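PDB 4RM7: acyl-CoA dehydrogenase from Slackia heliotrinireducens, which belongs to the acyl-CoA dehydrogenase family, with helical N- and C-terminal domains around a beta-sheet middle domain, and assembles from four copies of its chain. Local coordinates for residues A[76-81]-A[297-302]; A[202-205]-A[211-214]; A[251-256]-A[360-365]; A[321-326]-A[370-375]. All coordinates share one frame; numbering follows the deposited sequence.

Interaction 1: A[76-81]-A[297-302]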
loop_
_atom_site.group_PDB
_atom_site.type_symbol
_atom_site.label_atom_id
_atom_site.label_comp_id
_atom_site.label_asym_id
_atom_site.label_seq_id
_atom_site.Cartn_x
_atom_site.Cartn_y
_atom_site.Cartn_z
ATOM N N VAL A 76 17.624 6.279 -25.304
ATOM C CA VAL A 76 16.864 6.697 -26.484
ATOM C C VAL A 76 15.379 6.485 -26.214
ATOM O O VAL A 76 14.582 7.420 -26.330
ATOM C CB VAL A 76 17.303 5.944 -27.766
ATOM C CG1 VAL A 76 16.294 6.110 -28.868
ATOM C CG2 VAL A 76 18.646 6.445 -28.254
ATOM N N ILE A 77 15.012 5.283 -25.785
ATOM C CA ILE A 77 13.604 4.967 -25.527
ATOM C C ILE A 77 12.994 5.766 -24.384
ATOM O O ILE A 77 11.870 6.252 -24.505
ATOM C CB ILE A 77 13.433 3.486 -25.248
ATOM C CG1 ILE A 77 13.815 2.702 -26.499
ATOM C CG2 ILE A 77 11.983 3.171 -24.822
ATOM C CD1 ILE A 77 14.247 1.311 -26.208
ATOM N N GLU A 78 13.729 5.936 -23.288
ATOM C CA GLU A 78 13.208 6.729 -22.171
ATOM C C GLU A 78 12.960 8.184 -22.606
ATOM O O GLU A 78 11.939 8.769 -22.265
ATOM C CB GLU A 78 14.155 6.685 -20.966
ATOM C CG GLU A 78 13.882 7.752 -19.917
ATOM C CD GLU A 78 14.981 7.878 -18.845
ATOM O OE1 GLU A 78 16.158 7.594 -19.142
ATOM O OE2 GLU A 78 14.669 8.278 -17.695
ATOM N N GLU A 79 13.872 8.753 -23.388
ATOM C CA GLU A 79 13.725 10.145 -23.782
ATOM C C GLU A 79 12.585 10.379 -24.774
ATOM O O GLU A 79 11.872 11.378 -24.670
ATOM C CB GLU A 79 15.036 10.683 -24.367
ATOM C CG GLU A 79 15.016 12.185 -24.743
ATOM C CD GLU A 79 14.679 13.161 -23.580
ATOM O OE1 GLU A 79 14.406 12.743 -22.425
ATOM O OE2 GLU A 79 14.693 14.381 -23.834
ATOM N N LEU A 80 12.399 9.467 -25.727
ATOM C CA LEU A 80 11.339 9.642 -26.713
ATOM C C LEU A 80 9.980 9.460 -26.041
ATOM O O LEU A 80 9.021 10.151 -26.371
ATOM C CB LEU A 80 11.508 8.659 -27.879
ATOM C CG LEU A 80 12.745 8.987 -28.714
ATOM C CD1 LEU A 80 12.909 8.009 -29.823
ATOM C CD2 LEU A 80 12.666 10.415 -29.255
ATOM N N SER A 81 9.911 8.537 -25.088
ATOM C CA SER A 81 8.682 8.289 -24.342
ATOM C C SER A 81 8.373 9.464 -23.445
ATOM O O SER A 81 7.204 9.756 -23.182
ATOM C CB SER A 81 8.787 7.020 -23.494
ATOM O OG SER A 81 9.153 5.908 -24.288
ATOM N N ASN A 297 13.742 5.238 -8.147
ATOM C CA ASN A 297 13.881 3.790 -8.065
ATOM C C ASN A 297 13.775 3.114 -9.448
ATOM O O ASN A 297 14.617 2.306 -9.816
ATOM C CB ASN A 297 12.835 3.215 -7.085
ATOM C CG ASN A 297 13.168 3.510 -5.616
ATOM O OD1 ASN A 297 14.306 3.837 -5.277
ATOM N ND2 ASN A 297 12.177 3.365 -4.739
HETATM N N MSE A 298 12.742 3.458 -10.209
HETATM C CA MSE A 298 12.581 2.963 -11.568
HETATM C C MSE A 298 13.833 3.138 -12.407
HETATM O O MSE A 298 14.271 2.199 -13.076
HETATM C CB MSE A 298 11.436 3.677 -12.269
HETATM C CG MSE A 298 10.061 3.357 -11.726
HETATM SE SE MSE A 298 8.739 4.321 -12.796
HETATM C CE MSE A 298 7.920 5.347 -11.368
ATOM N N ARG A 299 14.396 4.343 -12.364
ATOM C CA ARG A 299 15.527 4.710 -13.211
ATOM C C ARG A 299 16.752 3.919 -12.794
ATOM O O ARG A 299 17.473 3.383 -13.628
ATOM C CB ARG A 299 15.789 6.219 -13.140
ATOM C CG ARG A 299 16.818 6.724 -14.134
ATOM C CD ARG A 299 16.799 8.256 -14.273
ATOM N NE ARG A 299 15.646 8.703 -15.046
ATOM C CZ ARG A 299 14.669 9.490 -14.595
ATOM N NH1 ARG A 299 14.683 9.936 -13.338
ATOM N NH2 ARG A 299 13.657 9.811 -15.410
ATOM N N ASN A 300 16.967 3.838 -11.490
ATOM C CA ASN A 300 18.021 3.027 -10.943
ATOM C C ASN A 300 17.925 1.544 -11.365
ATOM O O ASN A 300 18.935 0.922 -11.653
ATOM C CB ASN A 300 18.005 3.136 -9.426
ATOM C CG ASN A 300 18.686 4.395 -8.925
ATOM O OD1 ASN A 300 19.528 4.977 -9.620
ATOM N ND2 ASN A 300 18.349 4.805 -7.700
ATOM N N LEU A 301 16.719 0.987 -11.409
ATOM C CA LEU A 301 16.572 -0.417 -11.754
ATOM C C LEU A 301 16.779 -0.603 -13.247
ATOM O O LEU A 301 17.488 -1.515 -13.668
ATOM C CB LEU A 301 15.210 -0.959 -11.344
ATOM C CG LEU A 301 14.969 -1.097 -9.839
ATOM C CD1 LEU A 301 13.517 -1.500 -9.568
ATOM C CD2 LEU A 301 15.905 -2.112 -9.210
ATOM N N VAL A 302 16.200 0.285 -14.046
ATOM C CA VAL A 302 16.318 0.169 -15.496
ATOM C C VAL A 302 17.770 0.398 -15.942
ATOM O O VAL A 302 18.367 -0.459 -16.603
ATOM C CB VAL A 302 15.367 1.136 -16.192
ATOM C CG1 VAL A 302 15.555 1.080 -17.696
ATOM C CG2 VAL A 302 13.942 0.766 -15.846
#
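Glu78 and Arg299 both swing their CG anti to the backbone N (chi1 165° and -172°), which turns both side chains toward each other between helices 70-84 and 282-311. Glu78 stays extended beyond CG, whereas Arg299 bends at chi3 (-75°), so that the two side chains cross at about a right angle and the guanidinium presents its NE side to the acid. Both donors converge on a single oxygen: Arg299 NE lies 2.9 Å from Glu78 OE2, and Arg299 NH2 is also 2.9 Å from Glu78 OE2. The oxygen sits in the guanidinium plane and receives NE through its syn lone pair, while NH2 meets it nearly along the C-O bond. It is therefore a side-on grip on one atom, forming a buried salt bridge whose opposite charges should offset each other. Gln258 accepts a further hydrogen bond from Arg299 NH2, and Leu254 packs against Glu78. The nearest CA atoms, those of Glu78 and Arg299, are 9.5 Å apart, and this ion pair is the only contact between the segments. The arrangement is a buried interhelical salt bridge, joining the N-terminal and C-terminal helical domains of the acyl-CoA dehydrogenase fold.

Interaction 2: A[202-205]-A[211-214]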
loop_
_atom_site.group_PDB
_atom_site.type_symbol
_atom_site.label_atom_id
_atom_site.label_comp_id
_atom_site.label_asym_id
_atom_site.label_seq_id
_atom_site.Cartn_x
_atom_site.Cartn_y
_atom_site.Cartn_z
ATOM N N GLU A 202 -7.265 -6.453 -32.160
ATOM C CA GLU A 202 -7.718 -6.289 -30.780
ATOM C C GLU A 202 -7.516 -4.847 -30.329
ATOM O O GLU A 202 -6.387 -4.414 -30.128
ATOM C CB GLU A 202 -6.962 -7.233 -29.842
ATOM C CG GLU A 202 -6.985 -8.706 -30.229
ATOM C CD GLU A 202 -8.340 -9.381 -29.986
ATOM O OE1 GLU A 202 -9.240 -8.743 -29.390
ATOM O OE2 GLU A 202 -8.498 -10.555 -30.396
ATOM N N GLN A 203 -8.595 -4.095 -30.169
ATOM C CA GLN A 203 -8.452 -2.713 -29.705
ATOM C C GLN A 203 -8.210 -2.634 -28.186
ATOM O O GLN A 203 -9.066 -3.005 -27.391
ATOM C CB GLN A 203 -9.681 -1.884 -30.095
ATOM C CG GLN A 203 -11.008 -2.593 -29.859
ATOM C CD GLN A 203 -12.188 -1.634 -29.848
ATOM O OE1 GLN A 203 -12.053 -0.462 -30.209
ATOM N NE2 GLN A 203 -13.351 -2.125 -29.422
ATOM N N LYS A 204 -7.060 -2.130 -27.772
ATOM C CA LYS A 204 -6.767 -2.007 -26.358
ATOM C C LYS A 204 -7.112 -0.624 -25.853
ATOM O O LYS A 204 -7.276 0.275 -26.637
ATOM C CB LYS A 204 -5.306 -2.285 -26.093
ATOM C CG LYS A 204 -4.697 -3.327 -26.983
ATOM C CD LYS A 204 -3.661 -2.686 -27.874
ATOM C CE LYS A 204 -2.305 -2.647 -27.220
ATOM N NZ LYS A 204 -1.303 -2.222 -28.222
ATOM N N ILE A 205 -7.227 -0.460 -24.543
ATOM C CA ILE A 205 -7.640 0.824 -23.971
ATOM C C ILE A 205 -6.479 1.828 -23.987
ATOM O O ILE A 205 -6.682 3.028 -23.809
ATOM C CB ILE A 205 -8.174 0.679 -22.513
ATOM C CG1 ILE A 205 -7.027 0.323 -21.557
ATOM C CG2 ILE A 205 -9.300 -0.341 -22.444
ATOM C CD1 ILE A 205 -7.429 0.173 -20.119
ATOM N N PRO A 211 -0.840 -1.223 -32.425
ATOM C CA PRO A 211 -2.001 -2.093 -32.617
ATOM C C PRO A 211 -1.611 -3.540 -32.748
ATOM O O PRO A 211 -0.749 -3.852 -33.544
ATOM C CB PRO A 211 -2.549 -1.631 -33.958
ATOM C CG PRO A 211 -1.371 -1.111 -34.668
ATOM C CD PRO A 211 -0.576 -0.410 -33.616
ATOM N N PHE A 212 -2.268 -4.403 -31.987
ATOM C CA PHE A 212 -2.012 -5.831 -31.946
ATOM C C PHE A 212 -3.125 -6.634 -32.609
ATOM O O PHE A 212 -4.194 -6.123 -32.822
ATOM C CB PHE A 212 -1.957 -6.288 -30.496
ATOM C CG PHE A 212 -0.763 -5.812 -29.744
ATOM C CD1 PHE A 212 -0.810 -5.688 -28.372
ATOM C CD2 PHE A 212 0.416 -5.506 -30.395
ATOM C CE1 PHE A 212 0.297 -5.244 -27.665
ATOM C CE2 PHE A 212 1.528 -5.075 -29.699
ATOM C CZ PHE A 212 1.464 -4.938 -28.334
ATOM N N ALA A 213 -2.880 -7.906 -32.900
ATOM C CA ALA A 213 -3.924 -8.782 -33.417
ATOM C C ALA A 213 -3.709 -10.191 -32.928
ATOM O O ALA A 213 -2.588 -10.573 -32.594
ATOM C CB ALA A 213 -3.947 -8.768 -34.941
ATOM N N THR A 214 -4.800 -10.950 -32.879
ATOM C CA THR A 214 -4.737 -12.399 -32.785
ATOM C C THR A 214 -4.658 -12.933 -34.208
ATOM O O THR A 214 -5.428 -12.515 -35.077
ATOM C CB THR A 214 -5.964 -12.994 -32.057
ATOM O OG1 THR A 214 -6.054 -12.460 -30.730
ATOM C CG2 THR A 214 -5.864 -14.502 -31.977
#
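Lys204 and Phe212 meet at about a right angle, the ammonium end of the lysine standing over one face of the ring. Lys204 NZ is 3.7 Å from the centroid of the Phe212 ring and 21° off its normal, which satisfies the geometry of a cation-pi interaction; the nitrogen is displaced toward the rim on the side of CD1 and CE1. The methylene before it follows the same face, with Lys204 CE 3.6 Å from Phe212 CD1. Despite bends at chi2 and chi3, the lysine runs outward from its backbone and brings CE and NZ over the ring. The ammonium has a second partner, the carbonyl O of Gln207 in the connecting loop, so one group touches both the loop and the strand that follows it.

Glu202 and Thr214 make the other side-chain pair. They approach at a slant, and Thr214 OG1 donates to Glu202 OE2 at 3.1 Å, reaching that oxygen on its anti side and 22° out of the carboxylate plane. Between these two pairs runs one backbone bond, Glu202 N to Phe212 O, 3.2 Å long and almost straight at 178°.

Residues of the third subunit, among them Tyr346 and Ile347, pack on Lys204 and Glu202 respectively, placing the contact at a subunit boundary. Taken together, the two segments close the connection between antiparallel strands 197-202 and 212-221, a surface loop between two strands of the beta-sheet middle domain in the acyl-CoA dehydrogenase fold.

Interaction 3: A[251-256]-A[360-365]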
loop_
_atom_site.group_PDB
_atom_site.type_symbol
_atom_site.label_atom_id
_atom_site.label_comp_id
_atom_site.label_asym_id
_atom_site.label_seq_id
_atom_site.Cartn_x
_atom_site.Cartn_y
_atom_site.Cartn_z
ATOM N N ALA A 251 11.983 0.932 -19.728
ATOM C CA ALA A 251 12.465 2.244 -20.135
ATOM C C ALA A 251 11.317 3.113 -20.692
ATOM O O ALA A 251 11.254 4.318 -20.432
ATOM C CB ALA A 251 13.585 2.099 -21.162
ATOM N N ALA A 252 10.405 2.500 -21.446
ATOM C CA ALA A 252 9.245 3.224 -21.945
ATOM C C ALA A 252 8.345 3.647 -20.795
ATOM O O ALA A 252 7.827 4.763 -20.789
ATOM C CB ALA A 252 8.448 2.373 -22.970
ATOM N N ALA A 253 8.155 2.758 -19.824
ATOM C CA ALA A 253 7.286 3.067 -18.694
ATOM C C ALA A 253 7.850 4.250 -17.892
ATOM O O ALA A 253 7.122 5.163 -17.482
ATOM C CB ALA A 253 7.129 1.861 -17.826
ATOM N N LEU A 254 9.162 4.227 -17.700
ATOM C CA LEU A 254 9.860 5.260 -16.961
ATOM C C LEU A 254 9.711 6.614 -17.665
ATOM O O LEU A 254 9.406 7.642 -17.055
ATOM C CB LEU A 254 11.325 4.878 -16.829
ATOM C CG LEU A 254 12.298 5.937 -16.333
ATOM C CD1 LEU A 254 11.927 6.391 -14.916
ATOM C CD2 LEU A 254 13.728 5.392 -16.412
ATOM N N GLY A 255 9.935 6.596 -18.964
ATOM C CA GLY A 255 9.826 7.790 -19.762
ATOM C C GLY A 255 8.437 8.380 -19.684
ATOM O O GLY A 255 8.286 9.578 -19.450
ATOM N N GLU A 256 7.415 7.557 -19.892
ATOM C CA GLU A 256 6.059 8.082 -19.894
ATOM C C GLU A 256 5.706 8.606 -18.501
ATOM O O GLU A 256 5.113 9.679 -18.367
ATOM C CB GLU A 256 5.059 7.022 -20.338
ATOM C CG GLU A 256 5.238 6.568 -21.763
ATOM C CD GLU A 256 3.991 5.884 -22.300
ATOM O OE1 GLU A 256 4.040 4.668 -22.593
ATOM O OE2 GLU A 256 2.957 6.567 -22.442
ATOM N N ARG A 360 -0.518 1.095 -17.346
ATOM C CA ARG A 360 -1.267 -0.067 -16.880
ATOM C C ARG A 360 -1.026 -1.249 -17.794
ATOM O O ARG A 360 -0.966 -2.376 -17.333
ATOM C CB ARG A 360 -2.766 0.227 -16.812
ATOM C CG ARG A 360 -3.594 -0.926 -16.253
ATOM C CD ARG A 360 -3.333 -1.093 -14.763
ATOM N NE ARG A 360 -3.903 -2.317 -14.172
ATOM C CZ ARG A 360 -3.473 -3.553 -14.426
ATOM N NH1 ARG A 360 -2.485 -3.755 -15.295
ATOM N NH2 ARG A 360 -4.050 -4.592 -13.831
ATOM N N GLY A 361 -0.885 -0.977 -19.088
ATOM C CA GLY A 361 -0.628 -2.005 -20.087
ATOM C C GLY A 361 0.751 -2.645 -19.963
ATOM O O GLY A 361 0.940 -3.830 -20.213
ATOM N N TYR A 362 1.728 -1.861 -19.549
ATOM C CA TYR A 362 3.045 -2.397 -19.288
ATOM C C TYR A 362 3.054 -3.500 -18.210
ATOM O O TYR A 362 3.957 -4.320 -18.162
ATOM C CB TYR A 362 3.974 -1.251 -18.907
ATOM C CG TYR A 362 4.254 -0.308 -20.059
ATOM C CD1 TYR A 362 4.309 -0.776 -21.372
ATOM C CD2 TYR A 362 4.451 1.047 -19.842
ATOM C CE1 TYR A 362 4.570 0.081 -22.425
ATOM C CE2 TYR A 362 4.718 1.909 -20.889
ATOM C CZ TYR A 362 4.782 1.424 -22.174
ATOM O OH TYR A 362 5.046 2.288 -23.208
ATOM N N GLN A 363 2.036 -3.547 -17.364
ATOM C CA GLN A 363 1.959 -4.605 -16.366
ATOM C C GLN A 363 1.628 -5.964 -16.977
ATOM O O GLN A 363 1.769 -6.972 -16.295
ATOM C CB GLN A 363 0.940 -4.256 -15.299
ATOM C CG GLN A 363 1.371 -3.099 -14.410
ATOM C CD GLN A 363 0.398 -2.869 -13.260
ATOM O OE1 GLN A 363 -0.181 -1.794 -13.129
ATOM N NE2 GLN A 363 0.215 -3.883 -12.423
ATOM N N PHE A 364 1.190 -5.983 -18.245
ATOM C CA PHE A 364 0.953 -7.233 -19.005
ATOM C C PHE A 364 2.026 -7.556 -20.030
ATOM O O PHE A 364 2.231 -8.715 -20.384
ATOM C CB PHE A 364 -0.368 -7.194 -19.768
ATOM C CG PHE A 364 -1.547 -7.010 -18.902
ATOM C CD1 PHE A 364 -2.014 -8.050 -18.130
ATOM C CD2 PHE A 364 -2.202 -5.798 -18.857
ATOM C CE1 PHE A 364 -3.116 -7.881 -17.332
ATOM C CE2 PHE A 364 -3.300 -5.630 -18.059
ATOM C CZ PHE A 364 -3.758 -6.665 -17.297
ATOM N N ALA A 365 2.680 -6.525 -20.535
ATOM C CA ALA A 365 3.628 -6.699 -21.625
ATOM C C ALA A 365 4.880 -7.388 -21.129
ATOM O O ALA A 365 5.378 -7.071 -20.050
ATOM C CB ALA A 365 3.989 -5.352 -22.244
#
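Tyr362 reaches across to helix 234-270 and is the one residue of 360-365 that touches 251-256, so the close packing gathers along its ring and hydroxyl. With CG beside the backbone N (chi1 -68°), the phenol points at the helix, and the nearest CA pair, Ala253 and Tyr362, is 6.9 Å apart. The two residues facing the ring are alanines, whose methyl groups are consistent with so close an approach. Ala253 CB lies 3.4 Å from Tyr362 CD2, near the root of the ring, and Ala252 CB is 3.9 Å from Tyr362 CZ, near its outer end; both come obliquely.

At the far end the contact becomes polar. Tyr362 OH donates to Glu256 OE1 at 2.7 Å, and the hydroxyl meets that oxygen nearly end-on. The carboxylate stands almost perpendicular to the ring, their planes 82° apart, while OE1 itself remains near the ring plane at its edge. This bond gives the buried hydroxyl a partner and holds the outer end of the phenol against Glu256. Glu256 OE2 also lies close to Asp358 OD2, a proximity of acids that could raise the proton affinity of one of them.

The other side of the contact is looser: the following residues lead away from helix 234-270, with Phe364 and Ala365 partly exposed. Arg360 instead faces the third subunit, bonding through NH2 to Gln339 and Ser335 of that chain. What results is a tyrosine lodged against an alanine-lined helix surface within the C-terminal helical domain of the acyl-CoA dehydrogenase fold.

Interaction 4: A[321-326]-A[370-375]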
loop_
_atom_site.group_PDB
_atom_site.type_symbol
_atom_site.label_atom_id
_atom_site.label_comp_id
_atom_site.label_asym_id
_atom_site.label_seq_id
_atom_site.Cartn_x
_atom_site.Cartn_y
_atom_site.Cartn_z
ATOM N N LEU A 321 13.527 -8.270 -11.253
ATOM C CA LEU A 321 13.159 -7.343 -10.178
ATOM C C LEU A 321 12.703 -6.011 -10.772
ATOM O O LEU A 321 11.700 -5.458 -10.367
ATOM C CB LEU A 321 14.325 -7.131 -9.201
ATOM C CG LEU A 321 14.745 -8.353 -8.373
ATOM C CD1 LEU A 321 15.900 -8.001 -7.450
ATOM C CD2 LEU A 321 13.566 -8.913 -7.577
HETATM N N MSE A 322 13.454 -5.523 -11.750
HETATM C CA MSE A 322 13.077 -4.378 -12.558
HETATM C C MSE A 322 11.664 -4.515 -13.141
HETATM O O MSE A 322 10.836 -3.640 -12.970
HETATM C CB MSE A 322 14.099 -4.197 -13.691
HETATM C CG MSE A 322 13.767 -3.094 -14.655
HETATM SE SE MSE A 322 14.615 -3.404 -16.365
HETATM C CE MSE A 322 13.426 -4.846 -16.964
ATOM N N LYS A 323 11.378 -5.617 -13.818
ATOM C CA LYS A 323 10.068 -5.767 -14.449
ATOM C C LYS A 323 8.953 -5.873 -13.416
ATOM O O LYS A 323 7.817 -5.510 -13.682
ATOM C CB LYS A 323 10.046 -6.993 -15.374
ATOM C CG LYS A 323 8.786 -7.108 -16.220
ATOM C CD LYS A 323 8.514 -5.794 -16.949
ATOM C CE LYS A 323 7.445 -5.941 -18.028
ATOM N NZ LYS A 323 6.152 -6.433 -17.494
ATOM N N TYR A 324 9.277 -6.384 -12.236
ATOM C CA TYR A 324 8.271 -6.536 -11.189
ATOM C C TYR A 324 7.858 -5.173 -10.660
ATOM O O TYR A 324 6.696 -4.931 -10.352
ATOM C CB TYR A 324 8.809 -7.410 -10.038
ATOM C CG TYR A 324 7.821 -7.654 -8.911
ATOM C CD1 TYR A 324 6.839 -8.622 -9.021
ATOM C CD2 TYR A 324 7.885 -6.925 -7.730
ATOM C CE1 TYR A 324 5.936 -8.857 -7.992
ATOM C CE2 TYR A 324 6.981 -7.153 -6.676
ATOM C CZ TYR A 324 6.014 -8.117 -6.819
ATOM O OH TYR A 324 5.109 -8.338 -5.796
ATOM N N TYR A 325 8.822 -4.271 -10.572
ATOM C CA TYR A 325 8.596 -3.044 -9.862
ATOM C C TYR A 325 8.077 -1.913 -10.755
ATOM O O TYR A 325 7.173 -1.181 -10.369
ATOM C CB TYR A 325 9.895 -2.602 -9.162
ATOM C CG TYR A 325 9.759 -1.254 -8.476
ATOM C CD1 TYR A 325 9.178 -1.143 -7.204
ATOM C CD2 TYR A 325 10.186 -0.096 -9.101
ATOM C CE1 TYR A 325 9.041 0.099 -6.572
ATOM C CE2 TYR A 325 10.068 1.158 -8.469
ATOM C CZ TYR A 325 9.490 1.245 -7.211
ATOM O OH TYR A 325 9.383 2.477 -6.596
ATOM N N VAL A 326 8.646 -1.781 -11.943
ATOM C CA VAL A 326 8.558 -0.522 -12.671
ATOM C C VAL A 326 7.197 -0.214 -13.302
ATOM O O VAL A 326 6.707 0.891 -13.123
ATOM C CB VAL A 326 9.666 -0.431 -13.765
ATOM C CG1 VAL A 326 9.463 0.815 -14.663
ATOM C CG2 VAL A 326 11.028 -0.354 -13.081
ATOM N N GLU A 370 3.227 -11.520 -11.831
ATOM C CA GLU A 370 3.094 -12.862 -11.300
ATOM C C GLU A 370 4.122 -13.816 -11.914
ATOM O O GLU A 370 4.629 -14.717 -11.248
ATOM C CB GLU A 370 1.664 -13.373 -11.546
ATOM C CG GLU A 370 0.556 -12.614 -10.750
ATOM C CD GLU A 370 0.299 -11.156 -11.208
ATOM O OE1 GLU A 370 0.455 -10.837 -12.412
ATOM O OE2 GLU A 370 -0.071 -10.323 -10.347
ATOM N N VAL A 371 4.435 -13.607 -13.185
ATOM C CA VAL A 371 5.469 -14.387 -13.848
ATOM C C VAL A 371 6.878 -13.991 -13.340
ATOM O O VAL A 371 7.763 -14.836 -13.210
ATOM C CB VAL A 371 5.353 -14.236 -15.405
ATOM C CG1 VAL A 371 6.592 -14.691 -16.119
ATOM C CG2 VAL A 371 4.170 -15.025 -15.911
HETATM N N MSE A 372 7.086 -12.717 -13.023
HETATM C CA MSE A 372 8.369 -12.283 -12.473
HETATM C C MSE A 372 8.627 -12.901 -11.095
HETATM O O MSE A 372 9.751 -13.291 -10.796
HETATM C CB MSE A 372 8.442 -10.758 -12.392
HETATM C CG MSE A 372 8.348 -10.045 -13.741
HETATM SE SE MSE A 372 9.627 -10.686 -15.115
HETATM C CE MSE A 372 8.360 -11.562 -16.285
ATOM N N VAL A 373 7.592 -13.019 -10.268
ATOM C CA VAL A 373 7.729 -13.710 -8.983
ATOM C C VAL A 373 8.208 -15.148 -9.151
ATOM O O VAL A 373 9.078 -15.604 -8.435
ATOM C CB VAL A 373 6.410 -13.715 -8.211
ATOM C CG1 VAL A 373 6.442 -14.757 -7.112
ATOM C CG2 VAL A 373 6.131 -12.335 -7.636
ATOM N N VAL A 374 7.649 -15.852 -10.123
ATOM C CA VAL A 374 7.992 -17.248 -10.365
ATOM C C VAL A 374 9.440 -17.383 -10.874
ATOM O O VAL A 374 10.147 -18.311 -10.527
ATOM C CB VAL A 374 6.971 -17.886 -11.369
ATOM C CG1 VAL A 374 7.452 -19.202 -11.882
ATOM C CG2 VAL A 374 5.628 -18.068 -10.694
ATOM N N ILE A 375 9.875 -16.433 -11.685
ATOM C CA ILE A 375 11.239 -16.381 -12.192
ATOM C C ILE A 375 12.256 -15.979 -11.111
ATOM O O ILE A 375 13.364 -16.503 -11.053
ATOM C CB ILE A 375 11.325 -15.369 -13.361
ATOM C CG1 ILE A 375 10.566 -15.890 -14.580
ATOM C CG2 ILE A 375 12.781 -14.999 -13.708
ATOM C CD1 ILE A 375 10.381 -14.806 -15.632
#
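Two near-antiparallel helices of the C-terminal helical domain meet here, with an angle of 151° between their N-to-C directions and a closest axis approach of 8.9 Å. Met372, a selenomethionine, supplies much of the interface. Its chain has CG beside the backbone N and bends again at chi2 (-52°), which lays the selenium along the base of Lys323: Met372 SE is 3.7 Å from Lys323 CB. That lysine offers only its aliphatic root, for its end leads away and NZ bonds to the carbonyl oxygens of Tyr362, Ala365 and Gly367. One residue farther on, Tyr324 CB packs 4.1 Å from Met372 CB, and Met372 CB lies near the plane of the tyrosine ring, at its edge. Val373 runs beside the tyrosine, both pointing the same way, and its CG2 is 3.5 Å from Tyr324 CE1 in an oblique approach. No hydrogen bond spans the segments, so the contact is apolar. Tyr324 OH instead bonds to Glu290 of the second subunit, whose Thr289 also packs on Val373. Within the chain, helix 234-270 flanks the pair through Cys250 on Lys323 and Arg246 on Met372, while helix 282-311 packs against Tyr325 and Val326.

From the N terminus, interaction 1 opens on helix 70-84 and closes far along the chain on helix 282-311, so its loop spans the whole sheet domain. Interaction 2 is nested within it, a short closure in that domain across the chain's centre from interaction 1. Interaction 3 starts on helix 234-270 before interaction 1 has closed and ends at 360-365, so the two cross, touching through Leu254. Interaction 4 begins after interaction 1, closes at 370-375 and crosses interaction 3, which it meets through Lys323. Helix 282-311 further connects interactions 1 and 4 through Met298. Interactions 1 and 4 reach the second subunit, and interactions 2, 3 and 4 the third.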